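Local coordinates for fiber protein (Snake adenovirus 1, PDB 4UMI) that forms the trimeric head and part of the shaft of the viral spike, which probably attaches the virion to its host-cell receptor, at residues Ala123-Leu128 / Thr132-Phe137; Lys115-Ala120 / Gly146-Pro151; Thr161-Gly166 / Ser202-Glu207. All blocks are in the same frame, centred on the assembly; numbering follows the deposited sequence. Where two conformers were deposited one is given.

Contact 1 (Ala123-Leu128 / Thr132-Phe137)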
loop_
_atom_site.group_PDB
_atom_site.type_symbol
_atom_site.label_atom_id
_atom_site.label_comp_id
_atom_site.label_asym_id
_atom_site.label_seq_id
_atom_site.Cartn_x
_atom_site.Cartn_y
_atom_site.Cartn_z
ATOM N N ALA A 123 -0.844 7.007 -11.319
ATOM C CA ALA A 123 -1.872 6.092 -11.776
ATOM C C ALA A 123 -1.202 4.892 -12.439
ATOM O O ALA A 123 -0.433 5.057 -13.386
ATOM C CB ALA A 123 -2.823 6.809 -12.729
ATOM N N ARG A 124 -1.495 3.701 -11.942
ATOM C CA ARG A 124 -0.876 2.479 -12.409
ATOM C C ARG A 124 -1.936 1.470 -12.781
ATOM O O ARG A 124 -2.930 1.346 -12.087
ATOM C CB ARG A 124 0.132 1.950 -11.389
ATOM C CG ARG A 124 0.941 0.762 -11.810
ATOM C CD ARG A 124 1.676 0.240 -10.573
ATOM N NE ARG A 124 2.842 1.015 -10.218
ATOM C CZ ARG A 124 3.563 0.837 -9.106
ATOM N NH1 ARG A 124 3.210 -0.105 -8.218
ATOM N NH2 ARG A 124 4.640 1.607 -8.862
ATOM N N GLU A 125 -1.734 0.756 -13.892
ATOM C CA GLU A 125 -2.574 -0.373 -14.254
ATOM C C GLU A 125 -1.684 -1.592 -14.408
ATOM O O GLU A 125 -0.679 -1.586 -15.131
ATOM C CB GLU A 125 -3.386 -0.109 -15.519
ATOM C CG GLU A 125 -4.282 -1.282 -15.837
ATOM C CD GLU A 125 -5.109 -1.090 -17.075
ATOM O OE1 GLU A 125 -6.080 -0.328 -17.047
ATOM O OE2 GLU A 125 -4.809 -1.729 -18.088
ATOM N N GLU A 126 -2.086 -2.672 -13.728
ATOM C CA GLU A 126 -1.443 -3.989 -13.871
ATOM C C GLU A 126 -2.484 -4.924 -14.473
ATOM O O GLU A 126 -3.659 -4.871 -14.100
ATOM C CB GLU A 126 -0.985 -4.581 -12.515
ATOM C CG GLU A 126 -0.219 -5.879 -12.715
ATOM C CD GLU A 126 0.075 -6.716 -11.481
ATOM O OE1 GLU A 126 -0.118 -6.283 -10.345
ATOM O OE2 GLU A 126 0.511 -7.877 -11.651
ATOM N N GLU A 127 -2.075 -5.784 -15.386
ATOM C CA GLU A 127 -2.919 -6.841 -15.871
ATOM C C GLU A 127 -2.291 -8.137 -15.437
ATOM O O GLU A 127 -1.087 -8.328 -15.595
ATOM C CB GLU A 127 -3.034 -6.766 -17.366
ATOM C CG GLU A 127 -3.752 -5.518 -17.863
ATOM C CD GLU A 127 -3.623 -5.305 -19.342
ATOM O OE1 GLU A 127 -3.132 -6.182 -20.049
ATOM O OE2 GLU A 127 -4.006 -4.225 -19.801
ATOM N N LEU A 128 -3.076 -9.069 -14.914
ATOM C CA LEU A 128 -2.518 -10.379 -14.504
ATOM C C LEU A 128 -3.586 -11.402 -14.803
ATOM O O LEU A 128 -4.694 -11.378 -14.215
ATOM C CB LEU A 128 -2.066 -10.432 -13.043
ATOM C CG LEU A 128 -2.997 -10.201 -11.891
ATOM C CD1 LEU A 128 -2.347 -10.752 -10.610
ATOM C CD2 LEU A 128 -3.231 -8.710 -11.762
ATOM N N THR A 132 -7.547 -7.124 -14.030
ATOM C CA THR A 132 -6.914 -5.830 -14.140
ATOM C C THR A 132 -6.982 -5.153 -12.795
ATOM O O THR A 132 -8.020 -5.161 -12.116
ATOM C CB THR A 132 -7.650 -4.982 -15.186
ATOM O OG1 THR A 132 -7.642 -5.676 -16.438
ATOM C CG2 THR A 132 -7.019 -3.649 -15.387
ATOM N N LYS A 133 -5.867 -4.564 -12.370
ATOM C CA LYS A 133 -5.790 -3.793 -11.135
ATOM C C LYS A 133 -5.416 -2.371 -11.506
ATOM O O LYS A 133 -4.426 -2.147 -12.188
ATOM C CB LYS A 133 -4.737 -4.342 -10.165
ATOM C CG LYS A 133 -4.773 -3.604 -8.827
ATOM C CD LYS A 133 -3.907 -4.123 -7.662
ATOM C CE LYS A 133 -2.462 -4.192 -7.971
ATOM N NZ LYS A 133 -1.759 -4.581 -6.701
ATOM N N ARG A 134 -6.188 -1.400 -11.069
ATOM C CA ARG A 134 -5.886 0.015 -11.261
ATOM C C ARG A 134 -5.657 0.640 -9.901
ATOM O O ARG A 134 -6.540 0.558 -9.042
ATOM C CB ARG A 134 -6.977 0.754 -12.017
ATOM C CG ARG A 134 -6.966 0.369 -13.487
ATOM C CD ARG A 134 -8.171 0.840 -14.235
ATOM N NE ARG A 134 -8.164 0.323 -15.619
ATOM C CZ ARG A 134 -9.236 -0.118 -16.281
ATOM N NH1 ARG A 134 -10.447 -0.134 -15.719
ATOM N NH2 ARG A 134 -9.103 -0.561 -17.522
ATOM N N THR A 135 -4.489 1.220 -9.706
ATOM C CA THR A 135 -4.102 1.831 -8.433
ATOM C C THR A 135 -3.814 3.313 -8.589
ATOM O O THR A 135 -3.070 3.724 -9.481
ATOM C CB THR A 135 -2.853 1.156 -7.848
ATOM O OG1 THR A 135 -3.048 -0.262 -7.746
ATOM C CG2 THR A 135 -2.504 1.692 -6.479
ATOM N N LEU A 136 -4.420 4.101 -7.704
ATOM C CA LEU A 136 -4.115 5.512 -7.549
ATOM C C LEU A 136 -3.231 5.698 -6.301
ATOM O O LEU A 136 -3.660 5.307 -5.216
ATOM C CB LEU A 136 -5.394 6.315 -7.394
ATOM C CG LEU A 136 -5.206 7.818 -7.281
ATOM C CD1 LEU A 136 -4.712 8.432 -8.587
ATOM C CD2 LEU A 136 -6.506 8.493 -6.836
ATOM N N PHE A 137 -2.070 6.301 -6.457
ATOM C CA PHE A 137 -1.207 6.663 -5.367
ATOM C C PHE A 137 -1.274 8.181 -5.232
ATOM O O PHE A 137 -1.298 8.899 -6.223
ATOM C CB PHE A 137 0.243 6.252 -5.649
ATOM C CG PHE A 137 0.474 4.792 -5.824
ATOM C CD1 PHE A 137 0.425 4.172 -7.070
ATOM C CD2 PHE A 137 0.849 4.030 -4.732
ATOM C CE1 PHE A 137 0.735 2.818 -7.156
ATOM C CE2 PHE A 137 1.129 2.692 -4.840
ATOM C CZ PHE A 137 1.058 2.076 -6.048
HETATM O O HOH W 1 -7.013 -2.048 -19.539
#
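Glu125 OE1 takes two N-H groups from one guanidinium: Arg134 NE donates to it at 2.6 Å, the shortest bond of this salt bridge, and Arg134 NH2 adds a weak bond at 3.1 Å. Both donors lie along one edge of the arginine, and OE1 sits nearly in the guanidinium plane, yet the carboxylate is turned 46° from that plane and receives NE on its anti side, somewhat out of the carboxylate plane. The two chains run side by side because Arg134 places CG beside its backbone N (chi1 -73°) and extends straight to NE. A water joins Glu125 OE2, 2.7 Å away, to Arg134 NH2, while Thr132 CG2 packs 3.6 Å from Glu125 CD.

On the other face of the hairpin, Phe137 lays CE1 over the centre of the Arg124 guanidinium, the two planes 61° apart. The NH2 of Arg124 forms a salt bridge with Glu126 of the third subunit, and Glu126 OE1 is likewise bound by Arg124 of the second.

Antiparallel pairing holds the backbones together, with reciprocal bonds at Arg124-Thr135 and Glu126-Lys133; Thr135 N reaches Arg124 O at 2.8 Å. This hairpin forms the middle of a four-stranded sheet: strand 101-112 borders 118-128, strand 198-206 borders 131-140, and helix 154-161 packs on the face bearing Ala123, Arg134 and Leu136.

Contact 2 (Lys115-Ala120 / Gly146-Pro151)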
loop_
_atom_site.group_PDB
_atom_site.type_symbol
_atom_site.label_atom_id
_atom_site.label_comp_id
_atom_site.label_asym_id
_atom_site.label_seq_id
_atom_site.Cartn_x
_atom_site.Cartn_y
_atom_site.Cartn_z
ATOM N N LYS A 115 -4.460 27.860 -3.598
ATOM C CA LYS A 115 -3.770 28.256 -2.367
ATOM C C LYS A 115 -2.327 27.767 -2.234
ATOM O O LYS A 115 -1.698 27.994 -1.196
ATOM C CB LYS A 115 -4.571 27.778 -1.163
ATOM C CG LYS A 115 -6.021 28.228 -1.206
ATOM C CD LYS A 115 -6.735 27.952 0.103
ATOM C CE LYS A 115 -8.243 27.912 -0.092
ATOM N NZ LYS A 115 -8.950 27.570 1.172
ATOM N N GLY A 116 -1.807 27.081 -3.253
ATOM C CA GLY A 116 -0.420 26.633 -3.238
ATOM C C GLY A 116 -0.179 25.255 -2.648
ATOM O O GLY A 116 0.974 24.817 -2.553
ATOM N N VAL A 117 -1.237 24.563 -2.240
ATOM C CA VAL A 117 -1.086 23.157 -1.827
ATOM C C VAL A 117 -0.812 22.349 -3.074
ATOM O O VAL A 117 -1.450 22.568 -4.079
ATOM C CB VAL A 117 -2.361 22.621 -1.140
ATOM C CG1 VAL A 117 -2.272 21.129 -0.853
ATOM C CG2 VAL A 117 -2.667 23.382 0.142
ATOM N N SER A 118 0.091 21.387 -2.978
ATOM C CA SER A 118 0.435 20.556 -4.107
ATOM C C SER A 118 0.368 19.088 -3.753
ATOM O O SER A 118 0.760 18.697 -2.644
ATOM C CB SER A 118 1.741 20.956 -4.732
ATOM O OG SER A 118 2.780 20.677 -3.865
ATOM N N PHE A 119 -0.146 18.313 -4.700
ATOM C CA PHE A 119 -0.209 16.864 -4.629
ATOM C C PHE A 119 0.524 16.242 -5.797
ATOM O O PHE A 119 0.506 16.795 -6.887
ATOM C CB PHE A 119 -1.655 16.333 -4.689
ATOM C CG PHE A 119 -2.310 16.223 -3.365
ATOM C CD1 PHE A 119 -2.825 17.314 -2.707
ATOM C CD2 PHE A 119 -2.471 14.983 -2.805
ATOM C CE1 PHE A 119 -3.438 17.161 -1.500
ATOM C CE2 PHE A 119 -3.085 14.816 -1.593
ATOM C CZ PHE A 119 -3.587 15.912 -0.949
ATOM N N ALA A 120 1.120 15.071 -5.588
ATOM C CA ALA A 120 1.533 14.212 -6.674
ATOM C C ALA A 120 0.647 13.006 -6.656
ATOM O O ALA A 120 0.381 12.398 -5.600
ATOM C CB ALA A 120 2.974 13.820 -6.525
ATOM N N GLY A 146 -9.097 21.697 3.936
ATOM C CA GLY A 146 -10.392 21.589 3.264
ATOM C C GLY A 146 -10.164 20.770 2.006
ATOM O O GLY A 146 -9.063 20.302 1.743
ATOM N N PRO A 147 -11.209 20.565 1.204
ATOM C CA PRO A 147 -11.061 19.751 -0.008
ATOM C C PRO A 147 -10.010 20.328 -0.946
ATOM O O PRO A 147 -9.844 21.529 -1.065
ATOM C CB PRO A 147 -12.476 19.778 -0.609
ATOM C CG PRO A 147 -13.368 20.063 0.561
ATOM C CD PRO A 147 -12.590 21.001 1.403
ATOM N N PHE A 148 -9.287 19.437 -1.610
ATOM C CA PHE A 148 -8.295 19.814 -2.595
ATOM C C PHE A 148 -8.907 19.705 -3.992
ATOM O O PHE A 148 -9.397 18.654 -4.356
ATOM C CB PHE A 148 -7.089 18.882 -2.487
ATOM C CG PHE A 148 -6.030 19.157 -3.502
ATOM C CD1 PHE A 148 -5.139 20.199 -3.322
ATOM C CD2 PHE A 148 -5.944 18.395 -4.646
ATOM C CE1 PHE A 148 -4.160 20.455 -4.258
ATOM C CE2 PHE A 148 -4.975 18.680 -5.598
ATOM C CZ PHE A 148 -4.076 19.690 -5.390
ATOM N N LYS A 149 -8.897 20.809 -4.744
ATOM C CA LYS A 149 -9.445 20.850 -6.074
ATOM C C LYS A 149 -8.422 21.425 -7.026
ATOM O O LYS A 149 -7.835 22.474 -6.769
ATOM C CB LYS A 149 -10.674 21.738 -6.076
ATOM C CG LYS A 149 -11.863 21.109 -5.420
ATOM C CD LYS A 149 -13.098 22.004 -5.460
ATOM C CE LYS A 149 -14.187 21.486 -6.398
ATOM N NZ LYS A 149 -14.979 20.341 -5.839
ATOM N N ALA A 150 -8.219 20.737 -8.137
ATOM C CA ALA A 150 -7.259 21.209 -9.130
ATOM C C ALA A 150 -7.490 20.528 -10.476
ATOM O O ALA A 150 -8.023 19.427 -10.545
ATOM C CB ALA A 150 -5.862 20.941 -8.660
ATOM N N PRO A 151 -7.148 21.232 -11.562
ATOM C CA PRO A 151 -7.260 20.655 -12.881
ATOM C C PRO A 151 -6.351 19.465 -13.067
ATOM O O PRO A 151 -5.202 19.495 -12.621
ATOM C CB PRO A 151 -6.801 21.789 -13.806
ATOM C CG PRO A 151 -6.773 23.019 -12.988
ATOM C CD PRO A 151 -6.585 22.593 -11.579
#
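Phe119 CD1 stands 3.5 Å above the plane of the Phe148 ring, over its centre, and so lies almost equally far from all six ring carbons; the nearest, Phe148 CD1 and CE1, are both 3.7 Å from it. The two rings are inclined by 46° with centroids 4.6 Å apart, an oblique aromatic pair in which one corner of Phe119 is set on the face of Phe148. Their side chains reach toward each other from separate backbones and overlap alongside, pointing opposite ways.

Val117 completes this first shell. Its CG1 touches Phe148 CD1 at 3.9 Å, and its carbonyl O lies at the ring edge, in plane, 3.4 Å from Phe148 CE1. The carbonyl thus faces the weakly positive rim of the aromatic ring, while the valine methyl group adds purely apolar contact. Phe148 spans the gap between the backbones, 8.0 Å between the CA atoms of Val117 and Phe148, by turning CG anti to its backbone N (chi1 178°).

Further out, the backbones on both sides are anchored. Val117 N is hydrogen-bonded to Asn113 OD1, and Ser118 uses N for Asp142 OD2 and O for Ser140 OG. Phe148 pairs through its backbone with Leu188. The phenylalanines are enclosed by more apolar groups: Phe119 also meets Phe121, Leu144 and Val197, and Phe148 rests on Leu186 and Leu111.

The contact therefore joins the two sheets of the head domain, with strand 118-128 and its neighbour 101-112 on one side and strands 148-151 and 185-190 on the other.

Contact 3 (Thr161-Gly166 / Ser202-Glu207)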
loop_
_atom_site.group_PDB
_atom_site.type_symbol
_atom_site.label_atom_id
_atom_site.label_comp_id
_atom_site.label_asym_id
_atom_site.label_seq_id
_atom_site.Cartn_x
_atom_site.Cartn_y
_atom_site.Cartn_z
ATOM N N THR A 161 -12.027 8.313 -13.955
ATOM C CA THR A 161 -13.448 8.178 -14.238
ATOM C C THR A 161 -13.804 6.716 -14.465
ATOM O O THR A 161 -14.962 6.323 -14.332
ATOM C CB THR A 161 -13.837 9.000 -15.469
ATOM O OG1 THR A 161 -13.193 8.471 -16.619
ATOM C CG2 THR A 161 -13.536 10.428 -15.294
ATOM N N ALA A 162 -12.815 5.893 -14.792
ATOM C CA ALA A 162 -13.065 4.471 -15.056
ATOM C C ALA A 162 -13.509 3.639 -13.831
ATOM O O ALA A 162 -14.051 2.539 -13.965
ATOM C CB ALA A 162 -11.855 3.835 -15.728
ATOM N N HIS A 163 -13.323 4.161 -12.630
ATOM C CA HIS A 163 -13.592 3.385 -11.438
ATOM C C HIS A 163 -15.053 3.034 -11.414
ATOM O O HIS A 163 -15.873 3.864 -11.718
ATOM C CB HIS A 163 -13.236 4.237 -10.229
ATOM C CG HIS A 163 -13.160 3.492 -8.941
ATOM N ND1 HIS A 163 -14.262 2.983 -8.288
ATOM C CD2 HIS A 163 -12.092 3.185 -8.167
ATOM C CE1 HIS A 163 -13.878 2.380 -7.182
ATOM N NE2 HIS A 163 -12.565 2.505 -7.076
ATOM N N PRO A 164 -15.381 1.807 -10.994
ATOM C CA PRO A 164 -16.774 1.366 -11.073
ATOM C C PRO A 164 -17.717 2.218 -10.241
ATOM O O PRO A 164 -18.922 2.193 -10.474
ATOM C CB PRO A 164 -16.732 -0.095 -10.598
ATOM C CG PRO A 164 -15.359 -0.345 -10.107
ATOM C CD PRO A 164 -14.467 0.710 -10.658
ATOM N N LYS A 165 -17.217 2.972 -9.273
ATOM C CA LYS A 165 -18.075 3.827 -8.443
ATOM C C LYS A 165 -17.950 5.306 -8.805
ATOM O O LYS A 165 -18.653 6.132 -8.257
ATOM C CB LYS A 165 -17.741 3.566 -6.965
ATOM C CG LYS A 165 -18.061 2.127 -6.612
ATOM C CD LYS A 165 -17.371 1.631 -5.368
ATOM C CE LYS A 165 -18.194 0.551 -4.686
ATOM N NZ LYS A 165 -19.281 1.110 -3.835
ATOM N N GLY A 166 -17.076 5.626 -9.755
ATOM C CA GLY A 166 -16.775 6.985 -10.130
ATOM C C GLY A 166 -16.073 7.796 -9.056
ATOM O O GLY A 166 -16.016 9.007 -9.144
ATOM N N SER A 202 -5.237 3.719 -3.396
ATOM C CA SER A 202 -6.560 3.146 -3.539
ATOM C C SER A 202 -6.565 2.356 -4.827
ATOM O O SER A 202 -6.142 2.908 -5.835
ATOM C CB SER A 202 -7.579 4.291 -3.627
ATOM O OG SER A 202 -8.919 3.859 -3.847
ATOM N N PHE A 203 -7.053 1.129 -4.809
ATOM C CA PHE A 203 -7.092 0.328 -6.032
ATOM C C PHE A 203 -8.438 -0.343 -6.201
ATOM O O PHE A 203 -9.199 -0.519 -5.259
ATOM C CB PHE A 203 -5.925 -0.677 -6.138
ATOM C CG PHE A 203 -5.899 -1.744 -5.075
ATOM C CD1 PHE A 203 -6.613 -2.911 -5.221
ATOM C CD2 PHE A 203 -5.150 -1.571 -3.914
ATOM C CE1 PHE A 203 -6.590 -3.889 -4.242
ATOM C CE2 PHE A 203 -5.110 -2.550 -2.969
ATOM C CZ PHE A 203 -5.827 -3.696 -3.123
ATOM N N TYR A 204 -8.708 -0.758 -7.430
ATOM C CA TYR A 204 -9.776 -1.708 -7.684
ATOM C C TYR A 204 -9.214 -2.795 -8.582
ATOM O O TYR A 204 -8.282 -2.595 -9.347
ATOM C CB TYR A 204 -11.086 -1.171 -8.192
ATOM C CG TYR A 204 -11.037 -0.633 -9.578
ATOM C CD1 TYR A 204 -10.619 0.669 -9.860
ATOM C CD2 TYR A 204 -11.521 -1.362 -10.633
ATOM C CE1 TYR A 204 -10.635 1.198 -11.151
ATOM C CE2 TYR A 204 -11.569 -0.837 -11.901
ATOM C CZ TYR A 204 -11.117 0.435 -12.174
ATOM O OH TYR A 204 -11.171 0.978 -13.460
ATOM N N LEU A 205 -9.760 -3.972 -8.417
ATOM C CA LEU A 205 -9.226 -5.173 -9.039
ATOM C C LEU A 205 -10.421 -5.894 -9.529
ATOM O O LEU A 205 -11.325 -6.153 -8.711
ATOM C CB LEU A 205 -8.418 -5.989 -7.956
ATOM C CG LEU A 205 -7.879 -7.382 -8.177
ATOM C CD1 LEU A 205 -6.845 -7.322 -9.251
ATOM C CD2 LEU A 205 -7.337 -7.980 -6.905
ATOM N N THR A 206 -10.477 -6.171 -10.834
ATOM C CA THR A 206 -11.636 -6.738 -11.460
ATOM C C THR A 206 -11.264 -7.712 -12.587
ATOM O O THR A 206 -10.186 -7.626 -13.189
ATOM C CB THR A 206 -12.512 -5.638 -12.051
ATOM O OG1 THR A 206 -13.717 -6.195 -12.557
ATOM C CG2 THR A 206 -11.819 -4.910 -13.160
ATOM N N GLU A 207 -12.175 -8.644 -12.865
ATOM C CA GLU A 207 -12.082 -9.621 -13.947
ATOM C C GLU A 207 -12.837 -9.161 -15.181
ATOM O O GLU A 207 -12.820 -9.842 -16.207
ATOM C CB GLU A 207 -12.729 -10.932 -13.510
ATOM C CG GLU A 207 -11.756 -11.969 -13.073
ATOM C CD GLU A 207 -12.402 -13.315 -12.888
ATOM O OE1 GLU A 207 -13.380 -13.426 -12.110
ATOM O OE2 GLU A 207 -11.905 -14.266 -13.509
HETATM O O HOH W 2 -10.605 1.843 -4.983
#
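Tyr204 approaches the turn at His163-Gly166 with its CB 4.1 Å from His163 NE2. Its CG lies between the backbone N and the carbonyl carbon (chi1 69°), which carries the ring against the imidazole and Pro164, both on the same side of its plane. The CD1 edge is directed at the face of His163, coming to 3.4 Å from His163 CD2, an edge-to-face pair with planes at 61°. Beyond it, CE1 lies 3.7 Å from His163 CA. Pro164 CD is seated over the ring, 3.5 Å from its centroid and 10° off the normal, a CH-pi contact that also brings CD2 and CE2 against the proline. At the tip, OH comes within 3.7 Å of Ala162 CB and is hydrogen-bonded to Arg134 NH1.

The imidazole is fixed in rotation from both nitrogens: Lys165 N donates to ND1, in the ring plane, and NE2 lies 2.9 Å from a water, which donates to Ser202 OG and Phe203 O. Trp168 adds a second edge-to-face partner to His163.

Closed by a bond from Gly166 N to His163 O, residues 163-166 form a type I beta turn, docked through His163 and Pro164 onto an aromatic residue of strand 198-206.

Contacts 1 and 2 share strand 118-128 but lie on opposite sides of the chain's centre, about 23 Å apart between centres. Contact 2 is buried and wholly without polar bonds between its segments, joining one sheet to the other, whereas contact 1 is partly buried, pairs neighbours within a single sheet, and carries charged side chains that continue into both other subunits. Contact 3 is also partly buried, with Ala162 and Pro164 exposed, and fastens a loop to strand 198-206 by ring packing and a water. It adjoins contact 1, since strand 198-206 is the next strand of that sheet and the Arg134-Tyr204 bond ties the salt bridge to the aromatic cluster.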